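Local structure of myosin-I heavy chain (Dictyostelium discoideum, 5EJY) at residues N228-S231 with Q232-M236; H216-S219 with A220-C223. The protein is an actin-based class VII myosin motor involved in early steps of phagocytosis and adhesion, represented here by its first MyTH4-FERM tail module. All blocks are in the same frame, centred on the assembly; numbering follows the deposited sequence.

Overall arrangement
Along the chain, interaction 2 comes first. At the end of strand 212-217, an outermost strand of the ubiquitin-like lobe of the FERM domain, it closes the short turn D218-T221 and sends the backbone on into helix 223-233. Interaction 1 follows at the far end of that helix, where residues 228-231 and 232-236 close its last turn and start the exit. The two are in series and neither encloses nor crosses the other; their centres lie about 15 Å apart and their nearest atoms about 5 Å. Interaction 2 sets this lobe against MyTH4 helix 161-180, whereas interaction 1 joins the lobe to helix 304-322 of the central FERM region.

Interaction 1 (N228-S231 with Q232-M236); sequences NDLS and QRSRM
D229 and R233, one helical turn apart, lie side by side with their side chains running the same way. The carboxylate meets the aliphatic part of the arginine, OD1 of D229 lying 3.3 Å from CD of R233, while the guanidinium plane stands 70° away from the carboxylate plane. R233 bends at chi3 (61°), and its charged end does not touch the acid directly. Water 1 makes the link instead, donating to D229 OD1 and accepting from NH1 in the plane of the guanidinium, at its edge. Water 2 also donates to OD1, and its second hydrogen bond reaches OE1 of the extended Q232, 2.6 Å from the water. Q232 and R233, both exposed, are long enough for water to join their ends to the shorter D229.

Beyond R233 the helix ends in a Schellman motif. R235 takes positive phi, its N bonds back to Q232 O, and M236 N donates to S231 O at 3.0 Å. S234 spends its hydroxyl within the same turn: with OG beside its own backbone N (chi1 -55°), it donates to L230 O over 2.8 Å. S234 N reaches that oxygen as well, from the opposite face of the carbonyl plane, so two donors grip one acceptor. A small serine can turn its hydroxyl back in this way at a helix end.

M236 folds back along the flank of the last turn, bringing SD to 4.0 Å from S231 CA. There the small S231 leaves room for the flexible thioether, and its OG turns to S227 O and N243. M236 also packs on F289 of the lobe's sheet and on V309 and F313 of helix 304-322, while L230 reaches F289 and L215.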
loop_
_atom_site.group_PDB
_atom_site.type_symbol
_atom_site.label_atom_id
_atom_site.label_comp_id
_atom_site.label_asym_id
_atom_site.label_seq_id
_atom_site.Cartn_x
_atom_site.Cartn_y
_atom_site.Cartn_z
ATOM N N ASN A 228 -4.478 -5.531 9.578
ATOM C CA ASN A 228 -5.222 -5.868 10.793
ATOM C C ASN A 228 -6.723 -5.922 10.536
ATOM O O ASN A 228 -7.430 -6.809 11.029
ATOM C CB ASN A 228 -4.959 -4.845 11.900
ATOM C CG ASN A 228 -3.533 -4.877 12.417
ATOM O OD1 ASN A 228 -2.790 -5.840 12.206
ATOM N ND2 ASN A 228 -3.149 -3.820 13.121
ATOM N N ASP A 229 -7.212 -4.935 9.795
ATOM C CA ASP A 229 -8.633 -4.853 9.449
ATOM C C ASP A 229 -9.072 -6.102 8.682
ATOM O O ASP A 229 -10.088 -6.719 9.007
ATOM C CB ASP A 229 -8.873 -3.594 8.610
ATOM C CG ASP A 229 -10.340 -3.236 8.466
ATOM O OD1 ASP A 229 -11.198 -3.732 9.240
ATOM O OD2 ASP A 229 -10.626 -2.422 7.569
ATOM N N LEU A 230 -8.314 -6.475 7.655
ATOM C CA LEU A 230 -8.667 -7.652 6.866
ATOM C C LEU A 230 -8.579 -8.935 7.697
ATOM O O LEU A 230 -9.398 -9.830 7.543
ATOM C CB LEU A 230 -7.771 -7.794 5.631
ATOM C CG LEU A 230 -8.441 -7.537 4.284
ATOM C CD1 LEU A 230 -7.558 -8.096 3.166
ATOM C CD2 LEU A 230 -9.855 -8.140 4.230
ATOM N N SER A 231 -7.584 -9.020 8.573
ATOM C CA SER A 231 -7.474 -10.177 9.455
ATOM C C SER A 231 -8.741 -10.295 10.307
ATOM O O SER A 231 -9.390 -11.341 10.347
ATOM C CB SER A 231 -6.243 -10.043 10.354
ATOM O OG SER A 231 -5.052 -10.001 9.573
ATOM N N GLN A 232 -9.098 -9.205 10.975
ATOM C CA GLN A 232 -10.276 -9.221 11.845
ATOM C C GLN A 232 -11.536 -9.582 11.054
ATOM O O GLN A 232 -12.346 -10.410 11.488
ATOM C CB GLN A 232 -10.427 -7.871 12.552
ATOM C CG GLN A 232 -11.690 -7.772 13.409
ATOM C CD GLN A 232 -11.712 -6.517 14.274
ATOM O OE1 GLN A 232 -11.024 -5.535 13.988
ATOM N NE2 GLN A 232 -12.498 -6.551 15.345
ATOM N N ARG A 233 -11.687 -8.984 9.877
ATOM C CA ARG A 233 -12.857 -9.231 9.048
ATOM C C ARG A 233 -12.930 -10.653 8.473
ATOM O O ARG A 233 -14.017 -11.140 8.164
ATOM C CB ARG A 233 -12.948 -8.188 7.930
ATOM C CG ARG A 233 -13.121 -6.762 8.456
ATOM C CD ARG A 233 -12.993 -5.760 7.331
ATOM N NE ARG A 233 -14.031 -5.996 6.345
ATOM C CZ ARG A 233 -15.275 -5.538 6.455
ATOM N NH1 ARG A 233 -15.624 -4.790 7.499
ATOM N NH2 ARG A 233 -16.165 -5.823 5.513
ATOM N N SER A 234 -11.785 -11.308 8.333
ATOM C CA SER A 234 -11.744 -12.704 7.880
ATOM C C SER A 234 -11.838 -13.660 9.055
ATOM O O SER A 234 -11.815 -14.871 8.872
ATOM C CB SER A 234 -10.433 -12.977 7.128
ATOM O OG SER A 234 -10.260 -12.055 6.072
ATOM N N ARG A 235 -11.917 -13.102 10.262
ATOM C CA ARG A 235 -11.968 -13.867 11.506
ATOM C C ARG A 235 -10.687 -14.660 11.788
ATOM O O ARG A 235 -10.722 -15.743 12.375
ATOM C CB ARG A 235 -13.195 -14.789 11.534
ATOM C CG ARG A 235 -14.462 -14.116 11.014
ATOM C CD ARG A 235 -15.725 -14.826 11.527
ATOM N NE ARG A 235 -16.946 -14.273 10.943
ATOM C CZ ARG A 235 -17.598 -13.218 11.425
ATOM N NH1 ARG A 235 -17.142 -12.590 12.508
ATOM N NH2 ARG A 235 -18.707 -12.791 10.825
ATOM N N MET A 236 -9.552 -14.111 11.366
ATOM C CA MET A 236 -8.256 -14.652 11.736
ATOM C C MET A 236 -7.867 -14.018 13.061
ATOM O O MET A 236 -8.612 -13.199 13.595
ATOM C CB MET A 236 -7.222 -14.277 10.659
ATOM C CG MET A 236 -7.625 -14.750 9.285
ATOM S SD MET A 236 -6.901 -13.855 7.881
ATOM C CE MET A 236 -5.171 -13.829 8.343
HETATM O O HOH W 1 -13.988 -3.277 9.514
HETATM O O HOH W 2 -11.599 -4.325 11.780
#

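Interaction 2 (H216-S219 with A220-C223); sequences HIDS and ATTC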
loop_
_atom_site.group_PDB
_atom_site.type_symbol
_atom_site.label_atom_id
_atom_site.label_comp_id
_atom_site.label_asym_id
_atom_site.label_seq_id
_atom_site.Cartn_x
_atom_site.Cartn_y
_atom_site.Cartn_z
ATOM N N HIS A 216 -12.921 -0.053 3.354
ATOM C CA HIS A 216 -13.086 1.391 3.294
ATOM C C HIS A 216 -11.961 2.031 4.087
ATOM O O HIS A 216 -11.818 1.786 5.290
ATOM C CB HIS A 216 -14.458 1.815 3.836
ATOM C CG HIS A 216 -15.594 1.418 2.945
ATOM N ND1 HIS A 216 -16.240 0.206 3.057
ATOM C CD2 HIS A 216 -16.174 2.057 1.901
ATOM C CE1 HIS A 216 -17.178 0.121 2.129
ATOM N NE2 HIS A 216 -17.156 1.231 1.413
ATOM N N ILE A 217 -11.154 2.839 3.408
ATOM C CA ILE A 217 -9.990 3.448 4.041
ATOM C C ILE A 217 -9.964 4.966 3.876
ATOM O O ILE A 217 -10.798 5.550 3.165
ATOM C CB ILE A 217 -8.652 2.858 3.470
ATOM C CG1 ILE A 217 -8.448 3.247 2.004
ATOM C CG2 ILE A 217 -8.636 1.329 3.591
ATOM C CD1 ILE A 217 -7.079 2.770 1.436
ATOM N N ASP A 218 -9.002 5.606 4.535
ATOM C CA ASP A 218 -8.768 7.024 4.298
ATOM C C ASP A 218 -7.356 7.287 3.806
ATOM O O ASP A 218 -6.549 6.344 3.649
ATOM C CB ASP A 218 -9.184 7.915 5.498
ATOM C CG ASP A 218 -8.264 7.791 6.708
ATOM O OD1 ASP A 218 -7.125 7.292 6.601
ATOM O OD2 ASP A 218 -8.693 8.224 7.807
ATOM N N SER A 219 -7.059 8.555 3.522
ATOM C CA SER A 219 -5.763 8.902 2.927
ATOM C C SER A 219 -4.567 8.455 3.761
ATOM O O SER A 219 -3.487 8.198 3.214
ATOM C CB SER A 219 -5.679 10.420 2.721
ATOM O OG SER A 219 -6.749 10.846 1.892
ATOM N N ALA A 220 -4.750 8.384 5.075
ATOM C CA ALA A 220 -3.648 8.069 5.998
ATOM C C ALA A 220 -3.555 6.589 6.361
ATOM O O ALA A 220 -2.678 6.197 7.128
ATOM C CB ALA A 220 -3.776 8.892 7.266
ATOM N N THR A 221 -4.438 5.767 5.805
ATOM C CA THR A 221 -4.500 4.350 6.172
ATOM C C THR A 221 -3.234 3.595 5.765
ATOM O O THR A 221 -2.815 3.644 4.609
ATOM C CB THR A 221 -5.738 3.661 5.566
ATOM O OG1 THR A 221 -6.915 4.214 6.171
ATOM C CG2 THR A 221 -5.702 2.141 5.838
ATOM N N THR A 222 -2.617 2.916 6.725
ATOM C CA THR A 222 -1.365 2.218 6.454
ATOM C C THR A 222 -1.572 0.764 6.075
ATOM O O THR A 222 -2.658 0.217 6.227
ATOM C CB THR A 222 -0.439 2.251 7.674
ATOM O OG1 THR A 222 -1.107 1.624 8.771
ATOM C CG2 THR A 222 -0.094 3.699 8.035
ATOM N N CYS A 223 -0.507 0.139 5.581
ATOM C CA CYS A 223 -0.554 -1.282 5.291
ATOM C C CYS A 223 -0.872 -2.084 6.560
ATOM O O CYS A 223 -1.653 -3.031 6.542
ATOM C CB CYS A 223 0.774 -1.726 4.679
ATOM S SG CYS A 223 0.739 -3.442 4.155
HETATM O O HOH W 3 -3.690 5.210 2.591
#
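T221 reaches back across the turn to D218, its OG1 accepting the backbone N-H of D218 over 3.0 Å in a nearly straight bond (165°). The same pair is joined the other way by T221 N, which donates to D218 O at 3.1 Å. This second bond closes a type I beta turn, although its donor stands well above the carbonyl plane. The threonine's two branches do different work. With CG2 anti to the backbone N, OG1 faces D218 N (chi1 -67°) and the methyl turns to I217, where CG2 of T221 and CG2 of I217 meet at 3.8 Å. A beta-branched residue carrying one hydroxyl and one methyl suits a place between a backbone donor and the aliphatic end of a strand. A valine here would probably leave D218 N without its acceptor, with T221 N to D218 O and the weak A220 N bond left to hold the turn.

D218 places its carboxylate over the turn. OD1 takes a weak hydrogen bond from A220 N, 3.0 Å away, the link of an Asx turn, and lies 3.8 Å from A220 CB. A220, whose methyl sits beside this oxygen on the same face of the turn, is small enough to pack against R176 and F177 of helix 161-180 as well, in the MyTH4 region. The other oxygen, OD2, forms a salt bridge with R176, while the hydroxyl of S219 is hydrogen-bonded to E191. Immediately afterwards T222 serves as N-cap of helix 223-233, its OG1 accepting from E225 N.

That OD1 of D218 takes the weak bond from A220 N while OD2 pairs with R176 is consistent with the turn's shape being linked to the packing against helix 161-180, and R176 would probably help keep the acid ionised.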